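Local coordinates for Two-component response regulator (PDB 6SWI), which probably binds DNA through its C-terminal helix-turn-helix domain to control transcription of the arabinan utilization system in Geobacillus stearothermophilus, at residues M97-P101 with N102-R106; I74-I77 with A78-G82; L54-K57 with I58-K62. All coordinates share one frame; numbering follows the deposited sequence. Where two conformers were deposited one is given.

Contact 1: M97-P101 with N102-R106; sequences MGVSP and NQYRR
S100, the N-cap of helix 101-108, closes its start by turning its hydroxyl onto the first turn. OG lies between the backbone N and the carbonyl carbon of its own residue (chi1 68°), which brings S100 OG 2.9 Å from Q103 N in a nearly straight capping bond. The carbonyl of the same residue takes Y104 N, 2.8 Å from S100 O, and P101 O accepts from R105 N as the next step of the helical ladder.

The apolar contacts gather at Y104 and Q103. In the conformer given, one of two, V99 CG1 sits at the edge of the tyrosine ring, in its plane and 3.6 Å from Y104 CD1, while V99 CG2 meets Q103 CB. M97, bent at both chi2 and chi3, swings its methyl CE obliquely to within 3.7 Å of Y104 CE1. G98, with positive phi, takes the chain out of helix 86-97.

Y104 stacks edge-to-face with F93 of that helix and packs on A64, L67 and L68 of helix 51-69. P101 lies against F89, F93 and I74, and R105 NE hydrogen-bonds to L67 O and NH2 to L72 O, so that helix 101-108 is seated on helices 51-69, 74-80 and 86-97.

Contact 2: I74-I77 with A78-G82; sequences IHEI and AERVG
A single water, rather than a direct bond, joins the side chains of E76 and R80, one helical turn apart. It donates to the carboxylate, 2.6 Å from E76 OE1, and accepts from the guanidinium, 2.8 Å from R80 NE. The charged ends themselves stay 4.2 Å apart, E76 OE1 to R80 NH2, and their planes are turned 51° from each other. Both side chains leave the helix in the same direction, side by side. With CG anti to the carbonyl carbon (chi1 -73°) and the chain extended as far as NE, R80 runs back over the preceding turn, its CG only 3.3 Å from E76 O. That oxygen of E76 also accepts R80 N at 3.0 Å.

Along the backbone, A78 N binds I74 O at 2.8 Å and E79 N binds H75 O in a longer bond, its donor well above the carbonyl plane. The ladder then weakens: V81 N to I77 O is weak, V81 N also bonds to A78 O, and V81 leaves helical geometry. G82, with positive phi, is the C-prime residue of a Schellman motif, its N bonded to E79 O and Y83 N to A78 O. I74 and I77 pack on L67 of helix 51-69, and A78 on F89 of helix 86-97.

The opposite charges would still attract across the gap, and the water's one donated and one accepted bond are consistent with a carboxylate facing a guanidinium.

Contact 3: L54-K57 with I58-K62; sequences LLTK and IRMEK
R59 reaches back along helix 51-69 over L55, and nearly every atom of its side chain meets that leucine. R59 CB starts 3.5 Å from L55 O, the acceptor of the arginine's own backbone N. A chi1 of -71° sets the next carbon beside the backbone N and brings R59 CG closer to L55 O, at 3.2 Å. CD still borders L55 O and begins to touch L55 CG; R59 NE then passes L55 CD1 at 3.6 Å. At the tip the guanidinium is laid across the leucine branches, with L55 CD2 over one face, 3.5 Å from R59 NH1 and offset toward the rim. The edge of the group is used for polar bonds. R59 NH1 donates to a water lying in the guanidinium plane, 2.8 Å away, and this water donates in turn to T56 OG1 at 2.9 Å, while R59 NE hydrogen-bonds to F18 O, in the loop after helix 5-17. One face on hydrocarbon and an edge on oxygen acceptors together probably hold the rotation of the buried group.

In the helix-turn-helix domain this long helix runs through the middle of the fold, and its sides face different partners. L54 and I58, side by side with their CD1 methyls 3.9 Å apart, pack on I14 of helix 5-17. On another side M60 contacts F89, F93 and A96 of helix 86-97, and M60 CG lies 4.0 Å from T56 CG2. T56 OG1 also bonds to I52 O, one turn earlier. K57 and E61 occupy an exposed side, where E61 N donates to K57 O.

All three contacts are local: contact 3 lies within one helix, contact 2 at the end of one, contact 1 at the turn between two. Contacts 2 and 3 are partly buried, their centres about 10 Å and about 2 Å from the centre of the chain, whereas contact 1, at about 15 Å, lies at the surface. Contacts 1 and 2 share a neighbour in helix 51-69, the helix that carries contact 3, and touch each other where R105 and P101 meet I74. Water links an arginine in contacts 2 and 3: to a carboxylate at an exposed site in one, to a threonine hydroxyl beside a buried guanidinium in the other. Contact 1 relies instead on a serine cap and an aromatic ring.

Contact 1: M97-P101 with N102-R106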
ATOM      1  N   MET A  97       3.288   4.174  -9.008  1.00  8.06           N
ATOM      2  CA  MET A  97       3.483   5.584  -8.736  1.00  8.99           C
ATOM      3  C   MET A  97       4.071   6.348  -9.907  1.00  8.91           C
ATOM      4  O   MET A  97       4.002   7.582  -9.912  1.00 10.43           O
ATOM      5  CB  MET A  97       4.374   5.773  -7.497  1.00  9.40           C
ATOM      6  CG  MET A  97       3.960   4.915  -6.312  1.00  9.97           C
ATOM      7  SD  MET A  97       2.314   5.303  -5.691  1.00 11.23           S
ATOM      8  CE  MET A  97       2.582   6.969  -5.095  1.00 14.75           C
ATOM      9  N   GLY A  98       4.652   5.655 -10.885  1.00  9.64           N
ATOM     10  CA  GLY A  98       5.248   6.295 -12.037  1.00 10.43           C
ATOM     11  C   GLY A  98       6.619   6.883 -11.804  1.00 10.68           C
ATOM     12  O   GLY A  98       7.103   7.635 -12.656  1.00 13.61           O
ATOM     13  N   VAL A  99       7.261   6.545 -10.685  1.00  9.15           N
ATOM     14  CA  VAL A  99       8.549   7.108 -10.320  0.65 10.17           C
ATOM     15  C   VAL A  99       9.193   6.144  -9.331  1.00  9.27           C
ATOM     16  O   VAL A  99       8.506   5.391  -8.644  1.00  9.67           O
ATOM     17  CB  VAL A  99       8.353   8.539  -9.751  0.65 12.41           C
ATOM     18  CG1 VAL A  99       7.647   8.511  -8.409  0.65 12.40           C
ATOM     19  CG2 VAL A  99       9.652   9.285  -9.649  0.65 13.78           C
ATOM     20  N   SER A 100      10.528   6.164  -9.271  1.00  8.56           N
ATOM     21  CA  SER A 100      11.218   5.309  -8.315  1.00  7.90           C
ATOM     22  C   SER A 100      10.988   5.831  -6.895  1.00  6.99           C
ATOM     23  O   SER A 100      10.686   7.009  -6.697  1.00  7.87           O
ATOM     24  CB  SER A 100      12.722   5.329  -8.569  1.00  9.43           C
ATOM     25  OG  SER A 100      13.249   6.608  -8.265  1.00 11.06           O
ATOM     26  N   PRO A 101      11.175   4.979  -5.879  1.00  7.43           N
ATOM     27  CA  PRO A 101      11.083   5.480  -4.498  1.00  7.86           C
ATOM     28  C   PRO A 101      12.010   6.657  -4.223  1.00  7.52           C
ATOM     29  O   PRO A 101      11.604   7.635  -3.586  1.00  7.82           O
ATOM     30  CB  PRO A 101      11.426   4.243  -3.661  1.00  8.57           C
ATOM     31  CG  PRO A 101      10.978   3.091  -4.519  1.00  8.80           C
ATOM     32  CD  PRO A 101      11.278   3.509  -5.933  1.00  7.57           C
ATOM     33  N   ASN A 102      13.251   6.595  -4.708  1.00  7.64           N
ATOM     34  CA  ASN A 102      14.172   7.689  -4.424  1.00  9.21           C
ATOM     35  C   ASN A 102      13.767   8.970  -5.138  1.00  8.77           C
ATOM     36  O   ASN A 102      13.873  10.059  -4.566  1.00 10.03           O
ATOM     37  CB  ASN A 102      15.604   7.295  -4.779  1.00 11.14           C
ATOM     38  CG  ASN A 102      16.296   6.594  -3.637  1.00 14.75           C
ATOM     39  OD1 ASN A 102      16.464   7.160  -2.553  1.00 18.79           O
ATOM     40  ND2 ASN A 102      16.700   5.352  -3.868  1.00 20.10           N
ATOM     41  N   GLN A 103      13.333   8.873  -6.394  1.00  8.61           N
ATOM     42  CA  GLN A 103      12.906  10.078  -7.089  1.00  9.95           C
ATOM     43  C   GLN A 103      11.599  10.621  -6.527  1.00  8.70           C
ATOM     44  O   GLN A 103      11.383  11.839  -6.547  1.00  9.38           O
ATOM     45  CB  GLN A 103      12.826   9.830  -8.592  1.00 14.87           C
ATOM     46  CG  GLN A 103      14.187   9.875  -9.289  1.00 21.50           C
ATOM     47  CD  GLN A 103      14.850  11.234  -9.176  1.00 29.15           C
ATOM     48  OE1 GLN A 103      16.076  11.337  -9.120  1.00 32.22           O
ATOM     49  NE2 GLN A 103      14.039  12.286  -9.140  1.00 32.25           N
ATOM     50  N   TYR A 104      10.725   9.750  -6.019  1.00  8.78           N
ATOM     51  CA  TYR A 104       9.533  10.217  -5.317  1.00  8.16           C
ATOM     52  C   TYR A 104       9.924  11.140  -4.166  1.00  8.43           C
ATOM     53  O   TYR A 104       9.379  12.240  -4.011  1.00  9.31           O
ATOM     54  CB  TYR A 104       8.725   9.004  -4.825  1.00  9.20           C
ATOM     55  CG  TYR A 104       7.350   9.367  -4.314  1.00  8.92           C
ATOM     56  CD1 TYR A 104       6.268   9.457  -5.182  1.00  9.77           C
ATOM     57  CD2 TYR A 104       7.131   9.605  -2.968  1.00  9.64           C
ATOM     58  CE1 TYR A 104       5.007   9.788  -4.722  1.00 10.42           C
ATOM     59  CE2 TYR A 104       5.865   9.949  -2.498  1.00 10.32           C
ATOM     60  CZ  TYR A 104       4.814  10.040  -3.384  1.00 11.12           C
ATOM     61  OH  TYR A 104       3.556  10.393  -2.941  1.00 13.16           O
ATOM     62  N   ARG A 105      10.913  10.723  -3.374  1.00  9.11           N
ATOM     63  CA  ARG A 105      11.417  11.565  -2.295  1.00 10.72           C
ATOM     64  C   ARG A 105      12.050  12.845  -2.816  1.00 10.51           C
ATOM     65  O   ARG A 105      11.761  13.935  -2.316  1.00 12.51           O
ATOM     66  CB  ARG A 105      12.464  10.796  -1.510  1.00 13.50           C
ATOM     67  CG  ARG A 105      11.919  10.136  -0.314  1.00 13.36           C
ATOM     68  CD  ARG A 105      12.996   9.482   0.497  1.00 11.78           C
ATOM     69  NE  ARG A 105      12.420   9.092   1.767  1.00  8.63           N
ATOM     70  CZ  ARG A 105      12.857   8.100   2.519  1.00  7.80           C
ATOM     71  NH1 ARG A 105      13.882   7.347   2.124  1.00 10.03           N
ATOM     72  NH2 ARG A 105      12.240   7.849   3.658  1.00  8.97           N
ATOM     73  N   ARG A 106      12.960  12.733  -3.785  1.00 10.30           N
ATOM     74  CA  ARG A 106      13.672  13.920  -4.243  0.50 11.33           C
ATOM     75  C   ARG A 106      12.708  14.990  -4.739  1.00 11.00           C
ATOM     76  O   ARG A 106      12.930  16.187  -4.519  1.00 12.43           O
ATOM     77  CB  ARG A 106      14.694  13.549  -5.314  0.50 12.95           C
ATOM     78  CG  ARG A 106      15.869  12.759  -4.764  0.50 13.75           C
ATOM     79  CD  ARG A 106      16.958  12.561  -5.804  0.50 15.99           C
ATOM     80  NE  ARG A 106      17.687  13.789  -6.095  0.50 18.17           N
ATOM     81  CZ  ARG A 106      18.749  14.204  -5.413  0.50 19.47           C
ATOM     82  NH1 ARG A 106      19.202  13.488  -4.395  0.50 18.46           N
ATOM     83  NH2 ARG A 106      19.354  15.335  -5.747  0.50 20.92           N
TER

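Contact 2: I74-I77 with A78-G82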
ATOM      1  N   ILE A  74      14.777   2.788   2.228  1.00 10.10           N
ATOM      2  CA  ILE A  74      13.786   2.130   1.375  1.00 10.81           C
ATOM      3  C   ILE A  74      13.512   0.703   1.821  1.00 10.49           C
ATOM      4  O   ILE A  74      12.369   0.243   1.790  1.00 10.03           O
ATOM      5  CB  ILE A  74      14.230   2.159  -0.101  1.00 13.97           C
ATOM      6  CG1 ILE A  74      14.513   3.575  -0.585  1.00 19.08           C
ATOM      7  CG2 ILE A  74      13.216   1.438  -0.979  1.00 15.24           C
ATOM      8  CD1 ILE A  74      13.473   4.531  -0.251  1.00 18.46           C
ATOM      9  N   HIS A  75      14.552  -0.039   2.197  1.00 10.28           N
ATOM     10  CA  HIS A  75      14.324  -1.447   2.514  1.00 11.50           C
ATOM     11  C   HIS A  75      13.437  -1.613   3.744  1.00  9.91           C
ATOM     12  O   HIS A  75      12.702  -2.607   3.856  1.00 10.44           O
ATOM     13  CB  HIS A  75      15.653  -2.185   2.677  1.00 14.24           C
ATOM     14  CG  HIS A  75      16.340  -1.910   3.976  1.00 14.77           C
ATOM     15  ND1 HIS A  75      17.138  -0.805   4.174  1.00 16.83           N
ATOM     16  CD2 HIS A  75      16.346  -2.593   5.144  1.00 15.36           C
ATOM     17  CE1 HIS A  75      17.609  -0.822   5.408  1.00 16.61           C
ATOM     18  NE2 HIS A  75      17.139  -1.893   6.018  1.00 16.91           N
ATOM     19  N   GLU A  76      13.483  -0.657   4.673  1.00  8.65           N
ATOM     20  CA  GLU A  76      12.578  -0.723   5.817  1.00  8.08           C
ATOM     21  C   GLU A  76      11.156  -0.414   5.395  1.00  7.41           C
ATOM     22  O   GLU A  76      10.210  -1.065   5.857  1.00  7.69           O
ATOM     23  CB  GLU A  76      13.026   0.235   6.915  1.00  9.15           C
ATOM     24  CG  GLU A  76      14.196  -0.256   7.719  1.00 11.22           C
ATOM     25  CD  GLU A  76      14.435   0.581   8.972  1.00 12.99           C
ATOM     26  OE1 GLU A  76      13.554   0.577   9.861  1.00 11.23           O
ATOM     27  OE2 GLU A  76      15.490   1.255   9.064  1.00 16.86           O
ATOM     28  N   ILE A  77      10.987   0.574   4.517  1.00  7.04           N
ATOM     29  CA  ILE A  77       9.662   0.906   4.013  1.00  7.42           C
ATOM     30  C   ILE A  77       9.071  -0.281   3.268  1.00  6.80           C
ATOM     31  O   ILE A  77       7.890  -0.605   3.430  1.00  7.48           O
ATOM     32  CB  ILE A  77       9.727   2.177   3.153  1.00  7.95           C
ATOM     33  CG1 ILE A  77      10.074   3.364   4.060  1.00  8.72           C
ATOM     34  CG2 ILE A  77       8.399   2.387   2.421  1.00  9.54           C
ATOM     35  CD1 ILE A  77      10.349   4.656   3.339  1.00 10.67           C
ATOM     36  N   ALA A  78       9.891  -0.963   2.462  1.00  7.23           N
ATOM     37  CA  ALA A  78       9.420  -2.134   1.737  1.00  8.22           C
ATOM     38  C   ALA A  78       8.824  -3.157   2.689  1.00  7.15           C
ATOM     39  O   ALA A  78       7.725  -3.682   2.453  1.00  8.01           O
ATOM     40  CB  ALA A  78      10.568  -2.748   0.939  1.00  8.79           C
ATOM     41  N   GLU A  79       9.549  -3.465   3.768  1.00  6.77           N
ATOM     42  CA  GLU A  79       9.081  -4.465   4.719  1.00  6.78           C
ATOM     43  C   GLU A  79       7.792  -4.021   5.395  1.00  6.72           C
ATOM     44  O   GLU A  79       6.896  -4.839   5.637  1.00  7.64           O
ATOM     45  CB  GLU A  79      10.171  -4.734   5.751  1.00  8.02           C
ATOM     46  CG  GLU A  79       9.850  -5.889   6.700  1.00  8.88           C
ATOM     47  CD  GLU A  79       8.942  -5.517   7.875  1.00  9.39           C
ATOM     48  OE1 GLU A  79       8.966  -4.352   8.325  1.00  9.49           O
ATOM     49  OE2 GLU A  79       8.209  -6.414   8.358  1.00 10.33           O
ATOM     50  N   ARG A  80       7.680  -2.731   5.698  1.00  7.15           N
ATOM     51  CA  ARG A  80       6.518  -2.199   6.392  1.00  7.82           C
ATOM     52  C   ARG A  80       5.271  -2.226   5.533  1.00  7.29           C
ATOM     53  O   ARG A  80       4.167  -2.097   6.069  1.00  9.74           O
ATOM     54  CB  ARG A  80       6.794  -0.769   6.839  1.00  8.38           C
ATOM     55  CG  ARG A  80       7.757  -0.689   7.992  1.00  8.94           C
ATOM     56  CD  ARG A  80       8.242   0.709   8.155  1.00 10.43           C
ATOM     57  NE  ARG A  80       9.138   0.870   9.290  1.00  9.98           N
ATOM     58  CZ  ARG A  80       8.886   1.645  10.339  1.00  9.60           C
ATOM     59  NH1 ARG A  80       7.733   2.305  10.441  1.00 10.40           N
ATOM     60  NH2 ARG A  80       9.804   1.757  11.284  1.00 10.11           N
ATOM     61  N   VAL A  81       5.412  -2.385   4.222  1.00  6.96           N
ATOM     62  CA  VAL A  81       4.260  -2.467   3.342  1.00  7.68           C
ATOM     63  C   VAL A  81       4.138  -3.841   2.684  1.00  7.47           C
ATOM     64  O   VAL A  81       3.502  -3.974   1.639  1.00  8.85           O
ATOM     65  CB  VAL A  81       4.172  -1.291   2.348  1.00  8.46           C
ATOM     66  CG1 VAL A  81       4.242   0.024   3.095  1.00  9.11           C
ATOM     67  CG2 VAL A  81       5.255  -1.342   1.273  1.00  8.64           C
ATOM     68  N   GLY A  82       4.713  -4.874   3.295  1.00  7.65           N
ATOM     69  CA  GLY A  82       4.413  -6.233   2.903  1.00  8.62           C
ATOM     70  C   GLY A  82       5.310  -6.821   1.843  1.00  9.55           C
ATOM     71  O   GLY A  82       4.931  -7.821   1.226  1.00 12.80           O
TER
HETATM   72  O   HOH W   1      11.334  -0.784  10.010  1.00 11.13           O

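Contact 3: L54-K57 with I58-K62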
ATOM      1  N   LEU A  54      -6.063  -3.880  -5.283  1.00  8.58           N
ATOM      2  CA  LEU A  54      -6.460  -3.137  -4.091  1.00  9.74           C
ATOM      3  C   LEU A  54      -5.364  -3.188  -3.034  1.00  8.24           C
ATOM      4  O   LEU A  54      -4.971  -2.166  -2.461  1.00  9.03           O
ATOM      5  CB  LEU A  54      -7.751  -3.740  -3.543  1.00 12.73           C
ATOM      6  CG  LEU A  54      -8.213  -3.252  -2.174  1.00 16.59           C
ATOM      7  CD1 LEU A  54      -8.530  -1.766  -2.229  1.00 18.75           C
ATOM      8  CD2 LEU A  54      -9.418  -4.047  -1.696  1.00 18.81           C
ATOM      9  N   LEU A  55      -4.858  -4.384  -2.752  1.00  8.44           N
ATOM     10  CA  LEU A  55      -3.809  -4.531  -1.751  1.00  8.37           C
ATOM     11  C   LEU A  55      -2.562  -3.756  -2.159  1.00  6.85           C
ATOM     12  O   LEU A  55      -1.937  -3.068  -1.336  1.00  7.70           O
ATOM     13  CB  LEU A  55      -3.493  -6.015  -1.595  1.00  9.37           C
ATOM     14  CG  LEU A  55      -2.343  -6.397  -0.664  1.00 10.33           C
ATOM     15  CD1 LEU A  55      -2.559  -5.843   0.739  1.00 12.05           C
ATOM     16  CD2 LEU A  55      -2.175  -7.902  -0.644  1.00 12.25           C
ATOM     17  N   THR A  56      -2.181  -3.862  -3.431  1.00  6.92           N
ATOM     18  CA  THR A  56      -0.998  -3.145  -3.896  1.00  7.08           C
ATOM     19  C   THR A  56      -1.185  -1.640  -3.777  1.00  7.87           C
ATOM     20  O   THR A  56      -0.268  -0.925  -3.360  1.00  8.71           O
ATOM     21  CB  THR A  56      -0.660  -3.556  -5.332  1.00  8.47           C
ATOM     22  OG1 THR A  56      -0.435  -4.971  -5.382  1.00  9.07           O
ATOM     23  CG2 THR A  56       0.579  -2.828  -5.848  1.00 10.87           C
ATOM     24  N   LYS A  57      -2.371  -1.141  -4.127  1.00  8.05           N
ATOM     25  CA  LYS A  57      -2.620   0.289  -4.021  0.51  9.14           C
ATOM     26  C   LYS A  57      -2.487   0.767  -2.582  1.00  8.89           C
ATOM     27  O   LYS A  57      -1.849   1.794  -2.321  1.00 10.12           O
ATOM     28  CB  LYS A  57      -3.996   0.635  -4.578  0.51 10.42           C
ATOM     29  CG  LYS A  57      -4.279   2.122  -4.530  0.51 11.80           C
ATOM     30  CD  LYS A  57      -5.469   2.477  -5.386  0.51 13.60           C
ATOM     31  CE  LYS A  57      -6.698   1.718  -4.934  0.51 16.30           C
ATOM     32  NZ  LYS A  57      -7.866   2.046  -5.783  0.51 19.33           N
ATOM     33  N   ILE A  58      -3.064   0.028  -1.631  1.00  8.54           N
ATOM     34  CA  ILE A  58      -2.958   0.407  -0.224  1.00  9.13           C
ATOM     35  C   ILE A  58      -1.502   0.409   0.215  1.00  8.12           C
ATOM     36  O   ILE A  58      -1.041   1.329   0.906  1.00  9.61           O
ATOM     37  CB  ILE A  58      -3.810  -0.537   0.643  1.00 10.52           C
ATOM     38  CG1 ILE A  58      -5.293  -0.284   0.399  1.00 12.41           C
ATOM     39  CG2 ILE A  58      -3.454  -0.374   2.108  1.00 13.08           C
ATOM     40  CD1 ILE A  58      -6.193  -1.388   0.925  1.00 15.29           C
ATOM     41  N   ARG A  59      -0.755  -0.620  -0.190  1.00  7.38           N
ATOM     42  CA  ARG A  59       0.655  -0.702   0.172  1.00  7.12           C
ATOM     43  C   ARG A  59       1.457   0.458  -0.396  1.00  7.08           C
ATOM     44  O   ARG A  59       2.297   1.036   0.303  1.00  7.75           O
ATOM     45  CB  ARG A  59       1.228  -2.024  -0.318  1.00  6.84           C
ATOM     46  CG  ARG A  59       0.717  -3.199   0.461  1.00  7.23           C
ATOM     47  CD  ARG A  59       1.129  -4.505  -0.165  1.00  8.63           C
ATOM     48  NE  ARG A  59       1.014  -5.580   0.804  1.00  8.99           N
ATOM     49  CZ  ARG A  59       1.123  -6.871   0.529  1.00  9.70           C
ATOM     50  NH1 ARG A  59       1.315  -7.279  -0.715  1.00 10.73           N
ATOM     51  NH2 ARG A  59       1.032  -7.750   1.516  1.00 10.83           N
ATOM     52  N   MET A  60       1.242   0.793  -1.668  1.00  8.51           N
ATOM     53  CA  MET A  60       2.057   1.833  -2.287  1.00  9.59           C
ATOM     54  C   MET A  60       1.706   3.207  -1.736  1.00 10.52           C
ATOM     55  O   MET A  60       2.588   4.065  -1.589  1.00 11.80           O
ATOM     56  CB  MET A  60       1.915   1.770  -3.810  1.00 11.01           C
ATOM     57  CG  MET A  60       2.441   0.464  -4.429  1.00 12.32           C
ATOM     58  SD  MET A  60       4.187   0.125  -4.063  1.00 14.79           S
ATOM     59  CE  MET A  60       4.065  -1.186  -2.864  1.00 16.25           C
ATOM     60  N   GLU A  61       0.437   3.431  -1.399  1.00 10.77           N
ATOM     61  CA  GLU A  61       0.089   4.703  -0.781  1.00 12.46           C
ATOM     62  C   GLU A  61       0.679   4.832   0.624  1.00 10.55           C
ATOM     63  O   GLU A  61       1.131   5.916   1.009  1.00 11.32           O
ATOM     64  CB  GLU A  61      -1.415   4.940  -0.835  1.00 16.82           C
ATOM     65  CG  GLU A  61      -1.935   4.958  -2.278  1.00 23.74           C
ATOM     66  CD  GLU A  61      -1.892   6.339  -2.926  1.00 32.73           C
ATOM     67  OE1 GLU A  61      -0.842   7.014  -2.835  1.00 36.89           O
ATOM     68  OE2 GLU A  61      -2.898   6.734  -3.554  1.00 36.37           O
ATOM     69  N   LYS A  62       0.719   3.738   1.393  1.00  9.35           N
ATOM     70  CA  LYS A  62       1.407   3.789   2.685  1.00  8.68           C
ATOM     71  C   LYS A  62       2.898   4.028   2.496  1.00  7.77           C
ATOM     72  O   LYS A  62       3.518   4.791   3.247  1.00  8.32           O
ATOM     73  CB  LYS A  62       1.187   2.500   3.473  1.00  9.70           C
ATOM     74  CG  LYS A  62       1.880   2.497   4.822  1.00 11.44           C
ATOM     75  CD  LYS A  62       1.285   3.568   5.720  1.00 14.56           C
ATOM     76  CE  LYS A  62       1.851   3.488   7.104  1.00 15.73           C
ATOM     77  NZ  LYS A  62       1.144   4.417   8.034  1.00 17.72           N
TER
HETATM   78  O   HOH W   2       1.290  -6.077  -3.292  1.00 13.04           O